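Beta-glucoside kinase (Listeria monocytogenes, PDB 4HTL) phosphorylates cellobiose with ATP to give cellobiose 6'-phosphate, and may also regulate transcription of the cellobiose-PTS operon. Local coordinates at residues M4-M18 against V21-I35. Sequence-based numbering, arbitrary orientation.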
loop_
_atom_site.group_PDB
_atom_site.type_symbol
_atom_site.label_atom_id
_atom_site.label_comp_id
_atom_site.label_asym_id
_atom_site.label_seq_id
_atom_site.Cartn_x
_atom_site.Cartn_y
_atom_site.Cartn_z
HETATM N N MSE A 4 18.131 -24.035 -23.744
HETATM C CA MSE A 4 16.792 -23.487 -23.356
HETATM C C MSE A 4 16.532 -22.154 -24.117
HETATM O O MSE A 4 17.331 -21.208 -24.034
HETATM C CB MSE A 4 16.723 -23.300 -21.823
HETATM C CG MSE A 4 15.512 -23.958 -21.100
HETATM SE SE MSE A 4 15.691 -25.890 -20.673
HETATM C CE MSE A 4 16.150 -25.850 -18.767
ATOM N N LYS A 5 15.434 -22.103 -24.870
ATOM C CA LYS A 5 14.979 -20.892 -25.578
ATOM C C LYS A 5 13.509 -20.717 -25.211
ATOM O O LYS A 5 12.703 -21.638 -25.391
ATOM C CB LYS A 5 15.091 -21.027 -27.102
ATOM C CG LYS A 5 16.497 -20.958 -27.689
ATOM C CD LYS A 5 16.482 -21.211 -29.200
ATOM C CE LYS A 5 17.860 -21.009 -29.820
ATOM N NZ LYS A 5 17.893 -21.119 -31.308
ATOM N N ILE A 6 13.166 -19.539 -24.707
ATOM C CA ILE A 6 11.825 -19.271 -24.156
ATOM C C ILE A 6 11.043 -18.347 -25.070
ATOM O O ILE A 6 11.494 -17.259 -25.410
ATOM C CB ILE A 6 11.917 -18.715 -22.695
ATOM C CG1 ILE A 6 12.625 -19.735 -21.788
ATOM C CG2 ILE A 6 10.537 -18.366 -22.128
ATOM C CD1 ILE A 6 13.291 -19.120 -20.558
ATOM N N ALA A 7 9.881 -18.808 -25.520
ATOM C CA ALA A 7 8.931 -17.939 -26.228
ATOM C C ALA A 7 8.229 -17.039 -25.210
ATOM O O ALA A 7 7.533 -17.535 -24.325
ATOM C CB ALA A 7 7.912 -18.763 -26.996
ATOM N N ALA A 8 8.425 -15.731 -25.337
ATOM C CA ALA A 8 7.848 -14.752 -24.423
ATOM C C ALA A 8 6.796 -13.933 -25.139
ATOM O O ALA A 8 6.985 -13.505 -26.305
ATOM C CB ALA A 8 8.946 -13.830 -23.837
ATOM N N PHE A 9 5.708 -13.673 -24.436
ATOM C CA PHE A 9 4.642 -12.855 -24.922
ATOM C C PHE A 9 4.291 -11.763 -23.936
ATOM O O PHE A 9 4.070 -12.025 -22.768
ATOM C CB PHE A 9 3.373 -13.681 -25.170
ATOM C CG PHE A 9 3.539 -14.758 -26.196
ATOM C CD1 PHE A 9 3.483 -14.442 -27.534
ATOM C CD2 PHE A 9 3.805 -16.073 -25.827
ATOM C CE1 PHE A 9 3.671 -15.415 -28.500
ATOM C CE2 PHE A 9 3.999 -17.055 -26.792
ATOM C CZ PHE A 9 3.939 -16.723 -28.131
ATOM N N ASP A 10 4.138 -10.552 -24.454
ATOM C CA ASP A 10 3.723 -9.423 -23.640
ATOM C C ASP A 10 2.513 -8.788 -24.277
ATOM O O ASP A 10 2.619 -8.128 -25.334
ATOM C CB ASP A 10 4.853 -8.407 -23.543
ATOM C CG ASP A 10 4.471 -7.177 -22.733
ATOM O OD1 ASP A 10 3.571 -7.218 -21.829
ATOM O OD2 ASP A 10 5.104 -6.169 -22.996
ATOM N N ILE A 11 1.374 -8.994 -23.631
ATOM C CA ILE A 11 0.083 -8.538 -24.122
ATOM C C ILE A 11 -0.162 -7.112 -23.678
ATOM O O ILE A 11 -0.398 -6.850 -22.483
ATOM C CB ILE A 11 -1.045 -9.445 -23.602
ATOM C CG1 ILE A 11 -0.802 -10.884 -24.048
ATOM C CG2 ILE A 11 -2.387 -8.944 -24.129
ATOM C CD1 ILE A 11 -1.627 -11.932 -23.315
ATOM N N GLY A 12 -0.040 -6.186 -24.629
ATOM C CA GLY A 12 -0.200 -4.747 -24.386
ATOM C C GLY A 12 -1.587 -4.242 -24.712
ATOM O O GLY A 12 -2.494 -5.027 -25.043
ATOM N N GLY A 13 -1.764 -2.928 -24.584
ATOM C CA GLY A 13 -3.047 -2.283 -24.874
ATOM C C GLY A 13 -3.354 -2.258 -26.357
ATOM O O GLY A 13 -4.500 -2.423 -26.747
ATOM N N THR A 14 -2.333 -2.064 -27.186
ATOM C CA THR A 14 -2.544 -2.013 -28.633
ATOM C C THR A 14 -1.642 -2.917 -29.468
ATOM O O THR A 14 -1.859 -3.048 -30.680
ATOM C CB THR A 14 -2.383 -0.575 -29.156
ATOM O OG1 THR A 14 -1.041 -0.128 -28.914
ATOM C CG2 THR A 14 -3.389 0.366 -28.473
ATOM N N ALA A 15 -0.630 -3.515 -28.848
ATOM C CA ALA A 15 0.265 -4.418 -29.550
ATOM C C ALA A 15 0.530 -5.656 -28.702
ATOM O O ALA A 15 0.466 -5.619 -27.467
ATOM C CB ALA A 15 1.584 -3.733 -29.880
ATOM N N LEU A 16 0.818 -6.749 -29.378
ATOM C CA LEU A 16 1.284 -7.963 -28.760
ATOM C C LEU A 16 2.745 -8.059 -29.123
ATOM O O LEU A 16 3.076 -8.091 -30.320
ATOM C CB LEU A 16 0.552 -9.196 -29.300
ATOM C CG LEU A 16 1.060 -10.578 -28.844
ATOM C CD1 LEU A 16 0.880 -10.811 -27.326
ATOM C CD2 LEU A 16 0.402 -11.694 -29.622
ATOM N N LYS A 17 3.621 -8.010 -28.115
ATOM C CA LYS A 17 5.034 -8.208 -28.348
ATOM C C LYS A 17 5.408 -9.668 -28.096
ATOM O O LYS A 17 4.871 -10.308 -27.190
ATOM C CB LYS A 17 5.835 -7.292 -27.438
ATOM C CG LYS A 17 5.644 -5.798 -27.724
ATOM C CD LYS A 17 6.358 -4.977 -26.654
ATOM C CE LYS A 17 6.331 -3.478 -26.940
ATOM N NZ LYS A 17 6.584 -2.675 -25.715
HETATM N N MSE A 18 6.345 -10.182 -28.888
HETATM C CA MSE A 18 6.714 -11.580 -28.838
HETATM C C MSE A 18 8.226 -11.662 -29.022
HETATM O O MSE A 18 8.818 -10.850 -29.762
HETATM C CB MSE A 18 5.988 -12.368 -29.947
HETATM C CG MSE A 18 4.539 -11.999 -30.142
HETATM SE SE MSE A 18 3.705 -12.870 -31.693
HETATM C CE MSE A 18 3.003 -11.293 -32.426
ATOM N N VAL A 21 13.759 -15.730 -26.116
ATOM C CA VAL A 21 14.603 -15.173 -25.084
ATOM C C VAL A 21 15.426 -16.308 -24.481
ATOM O O VAL A 21 14.916 -17.421 -24.190
ATOM C CB VAL A 21 13.761 -14.467 -23.998
ATOM C CG1 VAL A 21 14.645 -13.641 -23.048
ATOM C CG2 VAL A 21 12.673 -13.607 -24.643
ATOM N N LEU A 22 16.700 -16.027 -24.291
ATOM C CA LEU A 22 17.598 -16.960 -23.638
ATOM C C LEU A 22 17.515 -16.686 -22.128
ATOM O O LEU A 22 17.131 -15.589 -21.713
ATOM C CB LEU A 22 19.030 -16.776 -24.161
ATOM C CG LEU A 22 19.238 -16.943 -25.675
ATOM C CD1 LEU A 22 20.716 -16.752 -26.057
ATOM C CD2 LEU A 22 18.748 -18.318 -26.140
ATOM N N PRO A 23 17.885 -17.679 -21.306
ATOM C CA PRO A 23 17.695 -17.530 -19.865
ATOM C C PRO A 23 18.411 -16.356 -19.182
ATOM O O PRO A 23 18.046 -16.065 -18.045
ATOM C CB PRO A 23 18.170 -18.875 -19.300
ATOM C CG PRO A 23 18.027 -19.831 -20.437
ATOM C CD PRO A 23 18.393 -19.029 -21.645
ATOM N N HIS A 24 19.362 -15.689 -19.868
ATOM C CA HIS A 24 20.089 -14.518 -19.336
ATOM C C HIS A 24 19.552 -13.179 -19.827
ATOM O O HIS A 24 20.106 -12.108 -19.512
ATOM C CB HIS A 24 21.589 -14.662 -19.603
ATOM C CG HIS A 24 22.015 -14.391 -21.037
ATOM N ND1 HIS A 24 22.856 -13.388 -21.356
ATOM C CD2 HIS A 24 21.739 -15.070 -22.235
ATOM C CE1 HIS A 24 23.095 -13.407 -22.686
ATOM N NE2 HIS A 24 22.407 -14.433 -23.223
ATOM N N GLY A 25 18.467 -13.223 -20.604
ATOM C CA GLY A 25 17.717 -12.017 -21.005
ATOM C C GLY A 25 18.072 -11.491 -22.386
ATOM O O GLY A 25 17.553 -10.433 -22.819
ATOM N N GLU A 26 18.981 -12.197 -23.070
ATOM C CA GLU A 26 19.276 -11.898 -24.471
ATOM C C GLU A 26 18.053 -12.322 -25.299
ATOM O O GLU A 26 17.599 -13.483 -25.252
ATOM C CB GLU A 26 20.537 -12.600 -24.965
ATOM C CG GLU A 26 20.833 -12.249 -26.422
ATOM C CD GLU A 26 22.050 -12.937 -26.963
ATOM O OE1 GLU A 26 22.755 -13.643 -26.194
ATOM O OE2 GLU A 26 22.281 -12.780 -28.181
ATOM N N ILE A 27 17.493 -11.362 -26.022
ATOM C CA ILE A 27 16.320 -11.593 -26.859
ATOM C C ILE A 27 16.801 -11.739 -28.290
ATOM O O ILE A 27 17.214 -10.750 -28.908
ATOM C CB ILE A 27 15.318 -10.429 -26.730
ATOM C CG1 ILE A 27 14.801 -10.375 -25.305
ATOM C CG2 ILE A 27 14.139 -10.618 -27.674
ATOM C CD1 ILE A 27 13.883 -9.201 -25.033
ATOM N N ILE A 28 16.748 -12.968 -28.808
ATOM C CA ILE A 28 17.426 -13.317 -30.059
ATOM C C ILE A 28 16.524 -13.175 -31.271
ATOM O O ILE A 28 17.021 -13.140 -32.396
ATOM C CB ILE A 28 18.101 -14.723 -29.987
ATOM C CG1 ILE A 28 17.088 -15.847 -29.872
ATOM C CG2 ILE A 28 19.077 -14.804 -28.809
ATOM C CD1 ILE A 28 17.664 -17.237 -30.065
ATOM N N LEU A 29 15.220 -13.026 -31.044
ATOM C CA LEU A 29 14.237 -12.796 -32.109
ATOM C C LEU A 29 13.050 -12.061 -31.509
ATOM O O LEU A 29 12.665 -12.331 -30.365
ATOM C CB LEU A 29 13.789 -14.131 -32.758
ATOM C CG LEU A 29 12.847 -14.051 -33.979
ATOM C CD1 LEU A 29 13.292 -15.003 -35.086
ATOM C CD2 LEU A 29 11.378 -14.280 -33.621
ATOM N N THR A 30 12.496 -11.114 -32.246
ATOM C CA THR A 30 11.246 -10.446 -31.849
ATOM C C THR A 30 10.209 -10.439 -32.995
ATOM O O THR A 30 10.540 -10.624 -34.170
ATOM C CB THR A 30 11.454 -8.992 -31.449
ATOM O OG1 THR A 30 11.987 -8.288 -32.554
ATOM C CG2 THR A 30 12.402 -8.864 -30.252
ATOM N N LYS A 31 8.955 -10.211 -32.613
ATOM C CA LYS A 31 7.850 -10.020 -33.529
ATOM C C LYS A 31 6.773 -9.241 -32.785
ATOM O O LYS A 31 6.556 -9.456 -31.598
ATOM C CB LYS A 31 7.302 -11.379 -33.984
ATOM C CG LYS A 31 6.320 -11.307 -35.157
ATOM C CD LYS A 31 5.740 -12.672 -35.464
ATOM C CE LYS A 31 4.764 -12.636 -36.633
ATOM N NZ LYS A 31 4.130 -13.969 -36.832
ATOM N N SER A 32 6.107 -8.334 -33.470
ATOM C CA SER A 32 5.031 -7.537 -32.888
ATOM C C SER A 32 3.807 -7.598 -33.821
ATOM O O SER A 32 3.953 -7.768 -35.042
ATOM C CB SER A 32 5.529 -6.096 -32.710
ATOM O OG SER A 32 4.508 -5.217 -32.318
ATOM N N ALA A 33 2.615 -7.485 -33.248
ATOM C CA ALA A 33 1.360 -7.431 -33.983
ATOM C C ALA A 33 0.441 -6.407 -33.333
ATOM O O ALA A 33 0.259 -6.419 -32.119
ATOM C CB ALA A 33 0.686 -8.788 -33.970
ATOM N N GLU A 34 -0.124 -5.512 -34.139
ATOM C CA GLU A 34 -1.218 -4.657 -33.680
ATOM C C GLU A 34 -2.437 -5.534 -33.380
ATOM O O GLU A 34 -2.801 -6.396 -34.179
ATOM C CB GLU A 34 -1.566 -3.589 -34.732
ATOM C CG GLU A 34 -0.511 -2.494 -34.874
ATOM C CD GLU A 34 -0.446 -1.560 -33.670
ATOM O OE1 GLU A 34 -1.479 -0.933 -33.342
ATOM O OE2 GLU A 34 0.642 -1.436 -33.055
ATOM N N ILE A 35 -3.041 -5.338 -32.212
ATOM C CA ILE A 35 -4.241 -6.088 -31.831
ATOM C C ILE A 35 -5.440 -5.166 -31.755
ATOM O O ILE A 35 -5.400 -4.124 -31.093
ATOM C CB ILE A 35 -4.100 -6.791 -30.476
ATOM C CG1 ILE A 35 -2.976 -7.824 -30.525
ATOM C CG2 ILE A 35 -5.418 -7.468 -30.116
ATOM C CD1 ILE A 35 -3.287 -9.034 -31.376
HETATM O O HOH W 1 -6.697 -3.591 -28.578
#
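Leu16 N donates to Ala33 O over 2.8 Å, nearly straight (168°) and in the carbonyl plane. Ala33 N returns a bond to Leu16 O, which also takes a CA-H...O contact from Ser32 CA at 3.3 Å. Leu16 and Ala33 thus form a hydrogen-bonded pair of the antiparallel hairpin made by strands 15-21 and 27-34. Met18 and Lys31 form the next such pair, although the bond from Met18 N to Lys31 O is weak. At the other end, Ile35 N reaches Thr14 O from above the carbonyl plane. A water donates to both Gly13 O and Ile35 O and ties this end to the turn after strand 6-11.

Met18, a selenomethionine, makes the main side-chain contact. Its CG lies anti to the carbonyl carbon (chi1 -42°), and a bend at chi3 brings CE to 3.7 Å from Ala33 CB. Leu16 CB meets Ile35 CG1 on the same face. Ala15, Lys17, Ser32 and Glu34 point to the opposite face.

Val21 pairs with Ile6 through two bonds, Ile6 N to Val21 O and Val21 N to Ile6 O, each 2.8 Å long. The CG2 branch of Val21 rests on Ala8 CB at 3.8 Å. Beyond this pair, the Leu22 side chain lies alongside that of Lys5, with CD2 touching Lys5 CG. The Ile28 side chain crosses that of Lys5 at about a right angle, CD1 against CE, while Lys5 NZ is salt-bridged to Asp56.

Residues 8-14 probably form part of the ATP site, as fits the start of a ROK kinase of the actin-like ATPase clan. Strand 27-34 is outermost in the five-stranded sheet, where strand 15-21 separates it from strand 6-11. Helix 40-52 packs against Leu16, Met18 and Ala33; helix 280-293 packs against Ile6 and Ala8.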